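Local coordinates for protein 2-oxoadipate dioxygenase/decarboxylase, chloroplastic/amyloplastic (Oryza sativa, PDB 6W1K) that catalyses the iron(II)-dependent oxidative decarboxylation of 2-oxoadipate to (R)-2-hydroxyglutarate, a step of plant lysine catabolism, at residues F123-L128 / S180-W185; G66-G71 / I139-I144. All blocks are in the same frame, centred on the assembly; numbering follows the deposited sequence.

Contact 1: residues F123-L128 / S180-W185; sequences FISELL and SEYAAW. With OOG (2-oxoadipic acid), chain F.
The Tyr-182 ring presents its edge to Ser-125, whose OG lies in the ring plane and accepts the phenol proton, at 2.8 Å from Tyr-182 OH. Leu-127 comes to the same ring obliquely, with CB 3.8 Å from Tyr-182 CE1. A second flat group, the ring of Phe-123, belongs to the substrate pocket: one face carries 2-oxoadipate, with CE1 of Phe-123 3.8 Å from ligand C4, displaced toward the rim. CG of Tyr-182 is anti to its main-chain N (chi1 -177°), which aims the phenol out from the helix to the strand. There the hydroxyl also meets Thr-64 N, so replacing Tyr-182 by a phenylalanine would probably leave both Ser-125 OG and Thr-64 N without the oxygen they share. Beside the ring, Leu-127 CD2 packs on Ala-183 CB at 3.6 Å, and CD1 lies near Ser-180 OG. That serine is the N-cap, its OG accepting from Ala-183 N at 2.9 Å. The axes of strand 123-127 and helix 181-185 cross at -110°, 9.3 Å apart. Strand 121-127 runs between strands 57-65 (parallel) and 97-103 (antiparallel), and Tyr-182 touches both through Arg-63 and Leu-97.

Contact 2: residues G66-G71 / I139-I144; sequences GVDGYG and IIQKYI
Ile-144 is the main bump of this contact, and the hollow that receives it lies between Val-67 and Tyr-70. Its CD1 rests over one face of the Tyr-70 ring, 3.8 Å from the centroid and 20° off the normal, a CH-pi contact, while CG2 reaches along the ring to Tyr-70 CE1. With CG1 of Ile-144 anti to the carbonyl carbon, CG1 lies against Val-67, and the bend at chi2 (-50°) turns CD1 over the ring. Val-67 CG1 rests where Ile-144 and Ile-140, one helical turn apart, come together, 4.0 Å from Ile-144 CG1 and 4.2 Å from Ile-140 CG2. Nearer the solvent, Gln-141 bends at chi2 and brings NE2 to 2.6 Å from Asp-68 OD1, in the amide plane and nearly along the acceptor's C-O axis, with carboxylate and amide planes 74° apart. Arg-145 makes a salt bridge to that same oxygen, and the far end of Tyr-70 is held by Ser-147 and Gly-148. Val-67 to Tyr-70 form a type I' turn, closed by Tyr-70 N to Val-67 O. It links the first strand and the helix of a βαβββ module, the unit characteristic of the vicinal oxygen chelate fold.

Contacts 1 and 2 have centres 12 Å apart and meet where strand 121-127 ends beside the loop 66-71. Leu-127 O lies 2.8 Å from Gly-66 N, a probable hydrogen bond carrying the parallel strand pairing into the loop, and Leu-127 CD2 reaches Ile-140 CD1 at 4.2 Å, so one leucine faces both helices. Along the chain the segments alternate, and helix 134-147 follows directly on strand 121-127. Contact 1 lies nearer the chemistry: the side chain of Tyr-182 is about 3 Å from that of substrate-binding Arg-63, and that of Ser-125 about 10 Å from the bound nickel. Contact 2 is peripheral, the side chain of Tyr-70 being about 11 Å from that of Arg-63.

Contact 1: residues F123-L128 / S180-W185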
# COMPACT_ATOMS: atom_id res chain seq x y z
N PHE A 123 4.01 0.46 3.98
CA PHE A 123 4.97 0.45 2.88
C PHE A 123 4.88 1.83 2.23
O PHE A 123 3.80 2.22 1.79
CB PHE A 123 4.63 -0.68 1.88
CG PHE A 123 5.64 -0.87 0.78
CD1 PHE A 123 5.69 0.00 -0.31
CD2 PHE A 123 6.52 -1.94 0.83
CE1 PHE A 123 6.63 -0.19 -1.34
CE2 PHE A 123 7.46 -2.14 -0.19
CZ PHE A 123 7.52 -1.27 -1.26
N ILE A 124 5.99 2.59 2.22
CA ILE A 124 5.98 3.96 1.71
C ILE A 124 7.10 4.07 0.67
O ILE A 124 8.26 3.78 0.98
CB ILE A 124 6.19 5.02 2.79
CG1 ILE A 124 5.19 4.82 3.93
CG2 ILE A 124 6.00 6.38 2.18
CD1 ILE A 124 5.41 5.72 5.14
N SER A 125 6.74 4.44 -0.53
CA SER A 125 7.73 4.60 -1.59
C SER A 125 7.83 6.08 -1.95
O SER A 125 6.96 6.89 -1.60
CB SER A 125 7.36 3.72 -2.78
OG SER A 125 6.11 4.08 -3.30
N GLU A 126 8.93 6.43 -2.60
CA GLU A 126 9.08 7.77 -3.15
C GLU A 126 9.74 7.71 -4.52
O GLU A 126 10.61 6.87 -4.77
CB GLU A 126 9.92 8.68 -2.24
CG GLU A 126 11.38 8.30 -2.09
CD GLU A 126 12.13 9.11 -1.02
OE1 GLU A 126 11.50 9.86 -0.22
OE2 GLU A 126 13.36 8.99 -0.97
N LEU A 127 9.34 8.61 -5.40
CA LEU A 127 10.01 8.78 -6.68
C LEU A 127 11.29 9.60 -6.52
O LEU A 127 11.29 10.66 -5.89
CB LEU A 127 9.04 9.47 -7.64
CG LEU A 127 9.54 9.74 -9.07
CD1 LEU A 127 9.68 8.52 -9.91
CD2 LEU A 127 8.50 10.71 -9.66
N LEU A 128 12.37 9.11 -7.12
CA LEU A 128 13.66 9.81 -7.09
C LEU A 128 13.64 10.85 -8.20
O LEU A 128 14.13 10.64 -9.31
CB LEU A 128 14.80 8.82 -7.22
CG LEU A 128 14.82 7.70 -6.18
CD1 LEU A 128 15.86 6.65 -6.58
CD2 LEU A 128 15.10 8.25 -4.79
N SER A 180 7.02 8.68 -16.44
CA SER A 180 6.90 7.94 -15.20
C SER A 180 5.42 7.83 -14.84
O SER A 180 4.81 8.81 -14.39
CB SER A 180 7.66 8.62 -14.06
OG SER A 180 7.27 8.02 -12.82
N GLU A 181 4.86 6.64 -15.00
CA GLU A 181 3.47 6.42 -14.60
C GLU A 181 3.29 6.59 -13.10
O GLU A 181 2.22 7.00 -12.64
CB GLU A 181 3.03 5.03 -15.03
CG GLU A 181 3.10 4.90 -16.58
CD GLU A 181 2.23 3.77 -17.11
OE1 GLU A 181 1.00 3.94 -17.07
OE2 GLU A 181 2.78 2.74 -17.54
N TYR A 182 4.31 6.25 -12.32
CA TYR A 182 4.27 6.52 -10.90
C TYR A 182 4.10 8.00 -10.63
O TYR A 182 3.29 8.41 -9.80
CB TYR A 182 5.56 5.97 -10.27
CG TYR A 182 5.66 6.10 -8.76
CD1 TYR A 182 5.88 7.33 -8.16
CD2 TYR A 182 5.58 4.97 -7.95
CE1 TYR A 182 5.98 7.46 -6.81
CE2 TYR A 182 5.68 5.09 -6.57
CZ TYR A 182 5.91 6.34 -6.01
OH TYR A 182 6.04 6.50 -4.67
N ALA A 183 4.90 8.84 -11.31
CA ALA A 183 4.79 10.28 -11.10
C ALA A 183 3.38 10.77 -11.42
O ALA A 183 2.83 11.62 -10.72
CB ALA A 183 5.80 11.05 -11.95
N ALA A 184 2.81 10.28 -12.53
CA ALA A 184 1.47 10.69 -12.93
C ALA A 184 0.42 10.27 -11.90
O ALA A 184 -0.50 11.04 -11.57
CB ALA A 184 1.15 10.10 -14.31
N TRP A 185 0.52 9.03 -11.39
CA TRP A 185 -0.36 8.57 -10.31
C TRP A 185 -0.32 9.54 -9.13
O TRP A 185 -1.35 9.96 -8.62
CB TRP A 185 0.02 7.14 -9.86
CG TRP A 185 -1.03 6.58 -8.95
CD1 TRP A 185 -2.09 5.81 -9.33
CD2 TRP A 185 -1.16 6.76 -7.54
NE1 TRP A 185 -2.88 5.54 -8.26
CE2 TRP A 185 -2.32 6.08 -7.14
CE3 TRP A 185 -0.41 7.42 -6.58
CZ2 TRP A 185 -2.76 6.06 -5.83
CZ3 TRP A 185 -0.83 7.37 -5.26
CH2 TRP A 185 -2.02 6.73 -4.91
C2 OOG F . 3.45 -0.35 -3.70
C3 OOG F . 3.74 -1.66 -4.44
C4 OOG F . 4.64 -2.55 -3.58
C6 OOG F . 4.19 -4.72 -2.13
O4 OOG F . 5.34 -5.17 -2.36
O3 OOG F . 3.34 -5.45 -1.59
C5 OOG F . 3.84 -3.29 -2.50
C1 OOG F . 2.74 0.67 -4.61
O1 OOG F . 2.72 1.82 -4.32
O2 OOG F . 2.10 0.28 -5.79
O5 OOG F . 2.95 -2.75 -1.95

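Contact 2: residues G66-G71 / I139-I144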
# COMPACT_ATOMS: atom_id res chain seq x y z
N GLY A 66 9.90 12.19 -4.01
CA GLY A 66 11.14 12.32 -3.27
C GLY A 66 11.92 13.59 -3.56
O GLY A 66 13.01 13.56 -4.16
N VAL A 67 11.36 14.72 -3.16
CA VAL A 67 11.98 16.01 -3.40
C VAL A 67 11.43 17.00 -2.37
O VAL A 67 10.25 16.96 -2.01
CB VAL A 67 11.74 16.48 -4.86
CG1 VAL A 67 10.27 16.78 -5.13
CG2 VAL A 67 12.58 17.69 -5.17
N ASP A 68 12.31 17.87 -1.89
CA ASP A 68 11.94 19.01 -1.02
C ASP A 68 11.11 18.57 0.18
O ASP A 68 10.19 19.26 0.62
CB ASP A 68 11.19 20.08 -1.81
CG ASP A 68 12.04 20.72 -2.91
OD1 ASP A 68 11.44 21.30 -3.85
OD2 ASP A 68 13.29 20.65 -2.85
N GLY A 69 11.47 17.42 0.74
CA GLY A 69 10.78 16.92 1.91
C GLY A 69 9.41 16.32 1.67
O GLY A 69 8.71 16.03 2.64
N TYR A 70 8.97 16.16 0.42
CA TYR A 70 7.66 15.59 0.12
C TYR A 70 7.67 14.06 0.07
O TYR A 70 6.63 13.44 -0.22
CB TYR A 70 7.13 16.19 -1.20
CG TYR A 70 6.37 17.48 -0.94
CD1 TYR A 70 7.04 18.68 -0.71
CD2 TYR A 70 4.97 17.48 -0.83
CE1 TYR A 70 6.34 19.84 -0.39
CE2 TYR A 70 4.27 18.64 -0.50
CZ TYR A 70 4.96 19.80 -0.27
OH TYR A 70 4.24 20.93 0.04
N GLY A 71 8.81 13.44 0.36
CA GLY A 71 9.00 12.01 0.17
C GLY A 71 8.59 11.16 1.36
O GLY A 71 7.67 11.49 2.11
N ILE A 139 8.14 20.23 -13.92
CA ILE A 139 6.71 20.12 -13.71
C ILE A 139 6.43 19.76 -12.25
O ILE A 139 5.60 20.39 -11.58
CB ILE A 139 6.11 19.08 -14.67
CG1 ILE A 139 6.02 19.60 -16.09
CG2 ILE A 139 4.72 18.64 -14.15
CD1 ILE A 139 5.83 18.49 -17.10
N ILE A 140 7.16 18.78 -11.73
CA ILE A 140 6.94 18.38 -10.34
C ILE A 140 7.29 19.52 -9.41
O ILE A 140 6.57 19.80 -8.44
CB ILE A 140 7.75 17.11 -10.03
CG1 ILE A 140 7.12 15.93 -10.76
CG2 ILE A 140 7.81 16.85 -8.52
CD1 ILE A 140 8.06 14.71 -10.91
N GLN A 141 8.40 20.21 -9.68
CA GLN A 141 8.80 21.34 -8.86
C GLN A 141 7.73 22.42 -8.84
O GLN A 141 7.53 23.09 -7.81
CB GLN A 141 10.12 21.92 -9.35
CG GLN A 141 10.80 22.81 -8.37
CD GLN A 141 11.24 22.07 -7.10
OE1 GLN A 141 11.69 20.91 -7.14
NE2 GLN A 141 11.10 22.74 -5.96
N LYS A 142 7.06 22.66 -9.98
CA LYS A 142 6.00 23.66 -10.02
C LYS A 142 4.90 23.32 -9.02
O LYS A 142 4.42 24.19 -8.28
CB LYS A 142 5.42 23.77 -11.43
CG LYS A 142 4.16 24.67 -11.52
CD LYS A 142 3.65 24.85 -12.95
CE LYS A 142 3.09 23.55 -13.51
NZ LYS A 142 2.31 23.77 -14.79
N TYR A 143 4.45 22.07 -9.03
CA TYR A 143 3.38 21.70 -8.11
C TYR A 143 3.85 21.72 -6.67
O TYR A 143 3.13 22.21 -5.78
CB TYR A 143 2.81 20.35 -8.50
CG TYR A 143 2.02 20.47 -9.75
CD1 TYR A 143 0.75 21.02 -9.74
CD2 TYR A 143 2.55 20.12 -10.96
CE1 TYR A 143 0.01 21.16 -10.88
CE2 TYR A 143 1.82 20.24 -12.09
CZ TYR A 143 0.55 20.77 -12.06
OH TYR A 143 -0.21 20.94 -13.20
N ILE A 144 5.07 21.23 -6.42
CA ILE A 144 5.61 21.28 -5.06
C ILE A 144 5.63 22.73 -4.55
O ILE A 144 5.31 22.99 -3.39
CB ILE A 144 7.02 20.66 -5.02
CG1 ILE A 144 7.02 19.13 -5.21
CG2 ILE A 144 7.72 21.00 -3.71
CD1 ILE A 144 6.09 18.41 -4.38